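Local structure of LPXTG cell wall surface protein (Streptococcus gordonii, 4IGB) at residues 25-30 and 287-292; 92-97 and 105-110; 137-142 and 150-155; 308-313 and 394-399. The protein probably serves as a cell-wall-linked adhesin on the streptococcal surface, of which this chain holds the N-terminal N1 and N2 domains. One frame throughout, in Å; residues are numbered along the deposited sequence.

Contact 1: 25-30 and 287-292. With SO4 (sulfate ion), chain J.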
# COMPACT_ATOMS: atom_id res chain seq x y z
N THR B 25 -3.14 13.55 8.15
CA THR B 25 -1.94 13.59 8.98
C THR B 25 -1.41 12.19 9.37
O THR B 25 -0.61 12.04 10.30
CB THR B 25 -2.12 14.47 10.25
OG1 THR B 25 -3.25 14.01 11.00
CG2 THR B 25 -2.34 15.94 9.85
N LEU B 26 -1.86 11.17 8.64
CA LEU B 26 -1.31 9.82 8.78
C LEU B 26 0.20 9.88 8.64
O LEU B 26 0.73 10.66 7.86
CB LEU B 26 -1.88 8.91 7.69
CG LEU B 26 -3.06 7.99 7.95
CD1 LEU B 26 -3.89 8.42 9.12
CD2 LEU B 26 -3.91 7.85 6.69
N ASP B 27 0.90 9.06 9.40
CA ASP B 27 2.35 8.98 9.29
C ASP B 27 2.77 7.74 8.50
O ASP B 27 3.79 7.11 8.80
CB ASP B 27 2.97 8.94 10.69
CG ASP B 27 4.47 9.16 10.67
OD1 ASP B 27 4.98 9.70 9.66
OD2 ASP B 27 5.14 8.81 11.67
N ILE B 28 1.99 7.35 7.50
CA ILE B 28 2.36 6.16 6.74
C ILE B 28 3.52 6.48 5.80
O ILE B 28 3.85 7.65 5.58
CB ILE B 28 1.17 5.56 5.99
CG1 ILE B 28 0.58 6.59 5.04
CG2 ILE B 28 0.14 5.06 6.99
CD1 ILE B 28 -0.64 6.11 4.31
N ARG B 29 4.18 5.46 5.28
CA ARG B 29 5.27 5.71 4.36
C ARG B 29 4.77 5.85 2.94
O ARG B 29 4.10 4.96 2.42
CB ARG B 29 6.29 4.59 4.39
CG ARG B 29 7.37 4.81 3.36
CD ARG B 29 8.53 3.89 3.59
NE ARG B 29 9.67 4.33 2.79
CZ ARG B 29 10.91 3.90 2.97
NH1 ARG B 29 11.17 3.03 3.95
NH2 ARG B 29 11.88 4.37 2.19
N LYS B 30 5.12 6.96 2.30
CA LYS B 30 4.78 7.15 0.90
C LYS B 30 6.00 6.78 0.06
O LYS B 30 7.08 7.35 0.23
CB LYS B 30 4.37 8.60 0.63
CG LYS B 30 3.84 8.87 -0.77
CD LYS B 30 3.35 10.32 -0.89
CE LYS B 30 2.37 10.48 -2.05
NZ LYS B 30 2.07 11.92 -2.31
N ILE B 287 2.89 2.21 2.53
CA ILE B 287 2.72 1.17 3.52
C ILE B 287 2.69 1.82 4.89
O ILE B 287 3.20 2.94 5.08
CB ILE B 287 3.86 0.12 3.52
CG1 ILE B 287 5.21 0.81 3.77
CG2 ILE B 287 3.87 -0.69 2.23
CD1 ILE B 287 6.35 -0.17 4.04
N GLU B 288 2.12 1.11 5.84
CA GLU B 288 2.13 1.56 7.22
C GLU B 288 3.51 1.33 7.81
O GLU B 288 4.31 0.59 7.26
CB GLU B 288 1.03 0.83 8.00
CG GLU B 288 -0.35 1.17 7.45
CD GLU B 288 -1.39 0.11 7.75
OE1 GLU B 288 -2.15 0.32 8.73
OE2 GLU B 288 -1.46 -0.92 7.02
N LYS B 289 3.79 1.99 8.93
CA LYS B 289 5.13 1.99 9.53
C LYS B 289 5.24 1.12 10.76
O LYS B 289 4.49 1.29 11.72
CB LYS B 289 5.53 3.41 9.95
CG LYS B 289 6.21 4.24 8.88
CD LYS B 289 6.81 5.51 9.49
CE LYS B 289 7.14 6.53 8.41
NZ LYS B 289 7.53 7.85 9.00
N ILE B 290 6.18 0.19 10.75
CA ILE B 290 6.59 -0.48 11.98
C ILE B 290 8.06 -0.16 12.13
O ILE B 290 8.92 -0.89 11.64
CB ILE B 290 6.33 -2.02 11.98
CG1 ILE B 290 4.82 -2.31 11.95
CG2 ILE B 290 6.93 -2.69 13.23
CD1 ILE B 290 4.48 -3.79 11.79
N ASP B 291 8.33 0.95 12.79
CA ASP B 291 9.67 1.52 12.79
C ASP B 291 9.91 2.26 14.10
O ASP B 291 9.19 3.20 14.43
CB ASP B 291 9.81 2.45 11.58
CG ASP B 291 11.05 3.33 11.64
OD1 ASP B 291 12.03 2.95 12.32
OD2 ASP B 291 11.05 4.40 11.00
N PRO B 292 10.93 1.84 14.85
CA PRO B 292 11.92 0.82 14.47
C PRO B 292 11.38 -0.61 14.36
O PRO B 292 10.39 -0.95 14.98
CB PRO B 292 12.95 0.88 15.61
CG PRO B 292 12.18 1.42 16.77
CD PRO B 292 11.20 2.39 16.19
S SO4 J . 0.36 12.40 1.27
O1 SO4 J . -0.81 13.05 1.85
O2 SO4 J . -0.03 11.65 0.09
O3 SO4 J . 0.95 11.51 2.27
O4 SO4 J . 1.33 13.41 0.85
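Arg29 and Ile287 form a single antiparallel hydrogen-bonded pair, joining edge strand 29-30, one of the two outermost of a six-stranded antiparallel sheet, to the end of strand 280-287, where the loop toward strand 295-304 begins. The tight part is here. Arg29 N donates a hydrogen bond to Ile287 O at 2.7 Å, with the donor nearly in line with the carbonyl bond (174°), and Ile287 N returns the bond to Arg29 O at 3.0 Å. Beside this pair Ile28 lays its CB on Ile287 O and its CG2 against Glu288 CG at 3.9 Å, while Arg29 CB rests on Ile287 CG1. Glu288 turns its carboxylate the other way, to Arg263 and the backbone of Leu327.

Toward the 25-27 end the contact is looser and carried by charge. The extended chain of Lys289 passes along Asp27 O, its CE 3.4 Å from that oxygen. Lys324 pairs with Asp27 OD2. Lys30 reaches away from the pair to Glu146 and, by a weak bond, to a sulfate probably from the crystallisation liquor. In the salt bridge that ends the Lys289 chain, NZ meets Asp27 OD1 at 3.2 Å from above the carboxylate plane, 46° out of it.

Contact 2: 92-97 and 105-110; sequences LKFTNI and VDAYLN
Asp106 OD1 takes two donors: the backbone N of Asn96, at 2.8 Å and almost straight (178° at the hydrogen), and the side-chain amide of Gln104. The Asn96 N-H arrives nearly along the C-O axis of the carboxylate, an arrangement reached because CG stands anti to the carbonyl carbon (chi1 -55°). The side chain thus holds a backbone N-H close to the turn of this antiparallel beta hairpin, and Ile97 N resumes the backbone pairing with Val105 O. The other oxygen, OD2, faces Lys93. The direct ion pair to Lys93 NZ is long, 4.0 Å, but a water bridges the two, donating to OD2 at 2.6 Å and accepting from NZ.

Lys93 and Tyr108, a non-hydrogen-bonded pair, run side by side in the same direction, with Lys93 CG 3.6 Å from Tyr108 CE1 and CE reaching the phenol oxygen. The side chains of Leu92, Phe94, Ala107 and Leu109 make an apolar face: Phe94 CB meets Ala107 CB at 4.0 Å, and Leu109 CB lies at the edge of the Phe94 ring. Ile97 CD1 fits between Val105 CG1 and Ala107 CB. Strand 38-43 flanks the hairpin beside 84-100, and strand 170-182 beside 103-118, where Arg181 makes a cation-pi contact with Tyr108.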
# COMPACT_ATOMS: atom_id res chain seq x y z
N LEU B 92 4.10 -0.52 -16.23
CA LEU B 92 5.22 0.27 -15.73
C LEU B 92 5.94 -0.38 -14.57
O LEU B 92 5.36 -1.13 -13.81
CB LEU B 92 4.72 1.64 -15.23
CG LEU B 92 3.98 2.47 -16.28
CD1 LEU B 92 3.34 3.67 -15.62
CD2 LEU B 92 4.95 2.89 -17.38
N LYS B 93 7.19 -0.01 -14.40
CA LYS B 93 7.91 -0.36 -13.19
C LYS B 93 8.52 0.91 -12.59
O LYS B 93 9.08 1.73 -13.31
CB LYS B 93 9.00 -1.38 -13.50
CG LYS B 93 9.78 -1.82 -12.29
CD LYS B 93 10.93 -2.73 -12.68
CE LYS B 93 11.80 -3.04 -11.45
NZ LYS B 93 12.77 -4.13 -11.77
N PHE B 94 8.37 1.08 -11.27
CA PHE B 94 9.14 2.07 -10.55
C PHE B 94 10.18 1.33 -9.74
O PHE B 94 9.85 0.57 -8.85
CB PHE B 94 8.25 2.92 -9.63
CG PHE B 94 7.21 3.71 -10.36
CD1 PHE B 94 7.42 5.05 -10.65
CD2 PHE B 94 6.01 3.13 -10.74
CE1 PHE B 94 6.45 5.80 -11.33
CE2 PHE B 94 5.04 3.86 -11.44
CZ PHE B 94 5.27 5.20 -11.72
N THR B 95 11.45 1.55 -10.07
CA THR B 95 12.54 0.81 -9.43
C THR B 95 13.12 1.53 -8.21
O THR B 95 13.42 2.72 -8.26
CB THR B 95 13.70 0.53 -10.43
OG1 THR B 95 13.19 -0.19 -11.57
CG2 THR B 95 14.78 -0.31 -9.77
N ASN B 96 13.33 0.78 -7.13
CA ASN B 96 13.90 1.33 -5.90
C ASN B 96 13.09 2.52 -5.39
O ASN B 96 13.57 3.65 -5.39
CB ASN B 96 15.36 1.74 -6.11
CG ASN B 96 16.04 2.06 -4.81
OD1 ASN B 96 15.53 1.73 -3.74
ND2 ASN B 96 17.20 2.72 -4.88
N ILE B 97 11.87 2.24 -4.95
CA ILE B 97 10.95 3.26 -4.50
C ILE B 97 11.14 3.50 -3.02
O ILE B 97 10.51 4.39 -2.43
CB ILE B 97 9.48 2.84 -4.74
CG1 ILE B 97 9.08 1.70 -3.81
CG2 ILE B 97 9.25 2.47 -6.21
CD1 ILE B 97 7.69 1.13 -4.12
N VAL B 105 12.60 -2.05 -2.39
CA VAL B 105 11.24 -2.29 -2.85
C VAL B 105 11.04 -1.65 -4.22
O VAL B 105 11.49 -0.53 -4.46
CB VAL B 105 10.19 -1.71 -1.86
CG1 VAL B 105 8.76 -1.95 -2.36
CG2 VAL B 105 10.38 -2.33 -0.48
N ASP B 106 10.38 -2.39 -5.11
CA ASP B 106 9.96 -1.88 -6.41
C ASP B 106 8.44 -1.81 -6.51
O ASP B 106 7.74 -2.54 -5.83
CB ASP B 106 10.48 -2.75 -7.56
CG ASP B 106 11.99 -2.92 -7.53
OD1 ASP B 106 12.70 -1.95 -7.22
OD2 ASP B 106 12.45 -4.05 -7.79
N ALA B 107 7.95 -0.93 -7.38
CA ALA B 107 6.52 -0.88 -7.67
C ALA B 107 6.25 -1.26 -9.12
O ALA B 107 7.04 -0.96 -10.02
CB ALA B 107 5.96 0.50 -7.40
N TYR B 108 5.13 -1.93 -9.33
CA TYR B 108 4.67 -2.22 -10.68
C TYR B 108 3.28 -1.63 -10.81
O TYR B 108 2.46 -1.76 -9.91
CB TYR B 108 4.67 -3.73 -10.92
CG TYR B 108 6.06 -4.30 -10.86
CD1 TYR B 108 6.80 -4.48 -12.02
CD2 TYR B 108 6.66 -4.59 -9.65
CE1 TYR B 108 8.09 -4.98 -11.98
CE2 TYR B 108 7.96 -5.09 -9.59
CZ TYR B 108 8.66 -5.27 -10.76
OH TYR B 108 9.94 -5.75 -10.73
N LEU B 109 3.03 -0.96 -11.92
CA LEU B 109 1.74 -0.35 -12.17
C LEU B 109 1.28 -0.78 -13.56
O LEU B 109 1.82 -0.35 -14.57
CB LEU B 109 1.84 1.18 -12.09
CG LEU B 109 0.50 1.92 -12.00
CD1 LEU B 109 -0.18 1.54 -10.72
CD2 LEU B 109 0.70 3.44 -12.09
N ASN B 110 0.29 -1.66 -13.59
CA ASN B 110 -0.22 -2.17 -14.85
C ASN B 110 -1.62 -1.66 -15.15
O ASN B 110 -2.56 -1.80 -14.34
CB ASN B 110 -0.17 -3.70 -14.87
CG ASN B 110 -0.35 -4.25 -16.28
OD1 ASN B 110 0.53 -4.09 -17.13
ND2 ASN B 110 -1.49 -4.86 -16.54
O HOH W 1 14.40 -4.20 -9.53

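Contact 3: 137-142 and 150-155; sequences EFFSIS and FEIGNV
Phe139 CE1 presses on Phe150 CB at 3.5 Å, the nearest approach of the two side chains in this antiparallel hairpin. Their rings are inclined at 49°, centroids 5.9 Å apart, and Ile152 CG1 comes to the Phe139 ring at its edge, near the ring plane. Phe139 reaches across because its CG is anti to the backbone N (chi1 177°).

On the face of Ser140 and Glu151 the chemistry is polar. One water joins Ser140 OG, Ser142 OG and Glu151 OE1, to which it donates at 2.9 Å. The backbones of Ser140 and Glu151 bond both ways, the bond from Glu151 N to Ser140 O measuring 2.8 Å. Further along, Gly153 N bonds to Phe138 O from well above the carbonyl plane, where Phe138 and Phe139 form a classic beta bulge opposite Phe72. Glu137 CG lies 3.2 Å from Val155 O, and Asn154 CB against Glu137 O.

The next shell fixes these groups: Ser280 and Tyr157 hold Glu151 OE2, Asn71 holds Glu137 OE2, and Asn154 ties its amide to Phe170 O, Thr276 O and Cys279 N. Phe111 meets Phe138 and Phe139 edge-to-face. Strand 68-75 borders 135-142 and strand 280-287 borders 149-153, while strands 84-100 and 103-118 pack over the aromatic side.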
# COMPACT_ATOMS: atom_id res chain seq x y z
N GLU B 137 -6.31 11.94 -22.96
CA GLU B 137 -5.48 11.83 -21.77
C GLU B 137 -5.91 10.64 -20.90
O GLU B 137 -7.11 10.38 -20.75
CB GLU B 137 -5.60 13.13 -20.97
CG GLU B 137 -4.74 13.20 -19.72
CD GLU B 137 -3.27 13.46 -20.03
OE1 GLU B 137 -2.96 14.12 -21.05
OE2 GLU B 137 -2.41 12.99 -19.25
N PHE B 138 -4.96 9.92 -20.32
CA PHE B 138 -5.34 8.95 -19.29
C PHE B 138 -4.42 8.87 -18.08
O PHE B 138 -4.85 8.44 -17.01
CB PHE B 138 -5.59 7.55 -19.88
CG PHE B 138 -4.35 6.78 -20.23
CD1 PHE B 138 -3.85 5.82 -19.36
CD2 PHE B 138 -3.68 7.00 -21.44
CE1 PHE B 138 -2.71 5.11 -19.68
CE2 PHE B 138 -2.54 6.29 -21.76
CZ PHE B 138 -2.05 5.34 -20.89
N PHE B 139 -3.17 9.30 -18.22
CA PHE B 139 -2.18 9.05 -17.18
C PHE B 139 -0.96 9.96 -17.29
O PHE B 139 -0.46 10.22 -18.38
CB PHE B 139 -1.73 7.58 -17.26
CG PHE B 139 -0.64 7.21 -16.28
CD1 PHE B 139 -0.92 7.08 -14.93
CD2 PHE B 139 0.65 6.98 -16.72
CE1 PHE B 139 0.08 6.72 -14.03
CE2 PHE B 139 1.66 6.62 -15.82
CZ PHE B 139 1.37 6.50 -14.48
N SER B 140 -0.48 10.43 -16.14
CA SER B 140 0.76 11.19 -16.13
C SER B 140 1.50 10.94 -14.84
O SER B 140 0.91 10.53 -13.83
CB SER B 140 0.52 12.71 -16.32
OG SER B 140 -0.15 13.26 -15.19
N ILE B 141 2.80 11.20 -14.89
CA ILE B 141 3.65 11.14 -13.71
C ILE B 141 4.31 12.50 -13.53
O ILE B 141 4.96 13.01 -14.44
CB ILE B 141 4.75 10.08 -13.89
CG1 ILE B 141 4.12 8.72 -14.18
CG2 ILE B 141 5.65 10.03 -12.67
CD1 ILE B 141 5.13 7.63 -14.48
N SER B 142 4.13 13.10 -12.36
CA SER B 142 4.73 14.39 -12.07
C SER B 142 4.57 14.70 -10.61
O SER B 142 3.84 14.02 -9.88
CB SER B 142 4.02 15.50 -12.83
OG SER B 142 2.81 15.83 -12.17
N PHE B 150 1.40 9.74 -9.04
CA PHE B 150 0.95 9.70 -10.42
C PHE B 150 -0.50 10.17 -10.52
O PHE B 150 -1.23 10.19 -9.52
CB PHE B 150 1.13 8.30 -11.03
CG PHE B 150 0.47 7.19 -10.26
CD1 PHE B 150 -0.86 6.88 -10.48
CD2 PHE B 150 1.19 6.45 -9.33
CE1 PHE B 150 -1.47 5.84 -9.79
CE2 PHE B 150 0.59 5.41 -8.62
CZ PHE B 150 -0.75 5.10 -8.87
N GLU B 151 -0.90 10.55 -11.72
CA GLU B 151 -2.22 11.11 -11.96
C GLU B 151 -2.97 10.31 -13.00
O GLU B 151 -2.42 10.04 -14.06
CB GLU B 151 -2.07 12.55 -12.43
CG GLU B 151 -3.35 13.25 -12.82
CD GLU B 151 -3.14 14.75 -12.95
OE1 GLU B 151 -2.04 15.22 -12.58
OE2 GLU B 151 -4.06 15.46 -13.44
N ILE B 152 -4.21 9.92 -12.71
CA ILE B 152 -5.06 9.25 -13.68
C ILE B 152 -6.26 10.13 -13.95
O ILE B 152 -6.86 10.67 -13.01
CB ILE B 152 -5.52 7.88 -13.17
CG1 ILE B 152 -4.30 7.02 -12.81
CG2 ILE B 152 -6.34 7.18 -14.23
CD1 ILE B 152 -4.65 5.75 -12.08
N GLY B 153 -6.62 10.30 -15.22
CA GLY B 153 -7.70 11.20 -15.57
C GLY B 153 -7.63 11.64 -17.02
O GLY B 153 -6.69 11.29 -17.73
N ASN B 154 -8.63 12.41 -17.46
CA ASN B 154 -8.73 12.80 -18.87
C ASN B 154 -8.60 14.31 -19.07
O ASN B 154 -9.07 14.87 -20.06
CB ASN B 154 -10.05 12.32 -19.45
CG ASN B 154 -11.25 12.99 -18.81
OD1 ASN B 154 -11.13 13.64 -17.77
ND2 ASN B 154 -12.42 12.83 -19.42
N VAL B 155 -7.97 14.98 -18.12
CA VAL B 155 -7.65 16.38 -18.31
C VAL B 155 -6.29 16.48 -19.00
O VAL B 155 -5.27 16.10 -18.42
CB VAL B 155 -7.57 17.12 -16.97
CG1 VAL B 155 -7.34 18.59 -17.23
CG2 VAL B 155 -8.86 16.91 -16.17
O HOH W 2 -8.51 13.84 -22.82
O HOH W 3 -3.00 12.69 -16.18
O HOH W 4 0.70 14.38 -12.71

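Contact 4: 308-313 and 394-399; sequences GQDVTY and KTATNK
The Tyr313 ring comes obliquely to the Thr395 hydroxyl, whose position is less sure in the model, and it also touches Val298, Leu343, Ile409 and Asn411. The carboxylate of Asp310 sits on the other side of the strand pair, with OD1 3.7 Å from Ala396 CB and a weak, long ion pair to Lys346. The amide of Gln309 leads away, because the side chain is bent at chi2 (-64°); it is CB that stays close to Thr397.

At the end of this antiparallel pairing Thr397 adds a side-chain bond. Its OG1 accepts the Gln309 N-H at 2.7 Å and also bonds to Lys306 O. With chi1 at 59°, OG1 lies between the backbone N and the carbonyl carbon, turned toward segment 308-313. The backbone adds Gly308 N to Thr397 O at 2.9 Å and Thr397 N to Gln309 O; Gly308 takes a positive phi as the chain enters the strand. Val311 and Thr395 form the hydrogen-bonded pair, joined in both directions, Val311 N to Thr395 O at 2.9 Å. A water linked to Thr312 OG1 donates to Thr395 O at 2.8 Å.

Within the N2 domain, strand 310-317 lies between 295-304 and 389-397, and 389-397 pairs on its far side with strand 343-352, whose Leu343 touches Val311, Thr395 and Thr397 as well as Tyr313.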
# COMPACT_ATOMS: atom_id res chain seq x y z
N GLY B 308 23.21 -28.94 26.05
CA GLY B 308 22.98 -28.20 27.28
C GLY B 308 23.68 -26.85 27.41
O GLY B 308 24.08 -26.48 28.51
N GLN B 309 23.85 -26.13 26.31
CA GLN B 309 24.41 -24.78 26.36
C GLN B 309 23.28 -23.75 26.26
O GLN B 309 22.58 -23.67 25.24
CB GLN B 309 25.41 -24.54 25.23
CG GLN B 309 26.62 -25.45 25.25
CD GLN B 309 27.47 -25.24 26.48
OE1 GLN B 309 27.68 -26.16 27.26
NE2 GLN B 309 27.97 -24.01 26.66
N ASP B 310 23.11 -22.95 27.31
CA ASP B 310 22.09 -21.91 27.29
C ASP B 310 22.29 -20.95 26.12
O ASP B 310 23.41 -20.57 25.79
CB ASP B 310 22.10 -21.11 28.58
CG ASP B 310 21.53 -21.88 29.74
OD1 ASP B 310 20.86 -22.91 29.50
OD2 ASP B 310 21.73 -21.44 30.89
N VAL B 311 21.19 -20.58 25.48
CA VAL B 311 21.22 -19.43 24.59
C VAL B 311 19.91 -18.67 24.82
O VAL B 311 18.83 -19.25 24.82
CB VAL B 311 21.45 -19.80 23.10
CG1 VAL B 311 22.24 -21.11 22.97
CG2 VAL B 311 20.14 -19.90 22.35
N THR B 312 20.05 -17.37 25.05
CA THR B 312 18.93 -16.56 25.48
C THR B 312 18.70 -15.45 24.49
O THR B 312 19.62 -14.72 24.14
CB THR B 312 19.23 -15.93 26.86
OG1 THR B 312 19.58 -16.97 27.78
CG2 THR B 312 18.02 -15.18 27.40
N TYR B 313 17.46 -15.32 24.04
CA TYR B 313 17.09 -14.31 23.06
C TYR B 313 16.28 -13.19 23.71
O TYR B 313 15.29 -13.45 24.38
CB TYR B 313 16.30 -14.94 21.91
CG TYR B 313 17.10 -15.95 21.09
CD1 TYR B 313 18.09 -15.53 20.21
CD2 TYR B 313 16.84 -17.31 21.18
CE1 TYR B 313 18.82 -16.43 19.45
CE2 TYR B 313 17.57 -18.23 20.42
CZ TYR B 313 18.55 -17.79 19.56
OH TYR B 313 19.28 -18.68 18.81
N LYS B 394 14.32 -18.17 26.86
CA LYS B 394 15.38 -19.04 27.31
C LYS B 394 15.35 -20.34 26.51
O LYS B 394 14.32 -21.01 26.44
CB LYS B 394 15.21 -19.36 28.81
CG LYS B 394 15.47 -18.18 29.73
CD LYS B 394 15.29 -18.58 31.20
CE LYS B 394 15.69 -17.46 32.15
NZ LYS B 394 15.44 -17.81 33.58
N THR B 395 16.47 -20.67 25.87
CA THR B 395 16.62 -21.96 25.22
C THR B 395 17.95 -22.59 25.64
O THR B 395 18.77 -21.96 26.32
CB THR B 395 16.63 -21.85 23.67
OG1 THR B 395 17.86 -21.25 23.25
CG2 THR B 395 15.47 -21.01 23.18
N ALA B 396 18.16 -23.85 25.24
CA ALA B 396 19.46 -24.49 25.43
C ALA B 396 19.71 -25.51 24.32
O ALA B 396 18.81 -26.21 23.91
CB ALA B 396 19.55 -25.14 26.81
N THR B 397 20.95 -25.57 23.84
CA THR B 397 21.30 -26.54 22.81
C THR B 397 20.95 -27.95 23.26
O THR B 397 20.93 -28.24 24.46
CB THR B 397 22.79 -26.47 22.47
OG1 THR B 397 23.56 -26.73 23.65
CG2 THR B 397 23.12 -25.08 21.95
N ASN B 398 20.62 -28.81 22.30
CA ASN B 398 20.35 -30.22 22.58
C ASN B 398 21.43 -31.08 21.93
O ASN B 398 22.42 -30.56 21.42
CB ASN B 398 18.96 -30.63 22.08
CG ASN B 398 18.79 -30.37 20.59
OD1 ASN B 398 19.67 -30.69 19.80
ND2 ASN B 398 17.67 -29.76 20.22
N LYS B 399 21.25 -32.39 21.97
CA LYS B 399 22.26 -33.30 21.43
C LYS B 399 22.60 -33.02 19.97
O LYS B 399 23.74 -33.20 19.54
CB LYS B 399 21.82 -34.75 21.61
CG LYS B 399 22.07 -35.30 23.00
CD LYS B 399 23.56 -35.39 23.26
CE LYS B 399 23.87 -35.55 24.74
NZ LYS B 399 23.06 -36.62 25.39
O HOH W 5 18.68 -19.76 28.00

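Contacts 2 and 3 are the buried ones: two hairpins from different sheets of the N-terminal domain that meet face to face, Leu92 CD1 lying 3.4 Å from Phe139 CE2 and Phe94 CZ 3.7 Å from Ile141 CD1. Their inward faces are apolar; the other face of contact 2 carries a long, water-bridged ion pair, that of contact 3 buried polar side chains and waters. Contact 1 shares its sheet with contact 3, at one of its edge strands, and closes a chain loop that holds contacts 2 and 3; it is only partly buried and relies on one backbone pair plus a salt bridge. Contact 4 stands apart in N2, its centre about 58 Å from that of contact 3; backbone bonds and the Thr397 hydroxyl carry most of it.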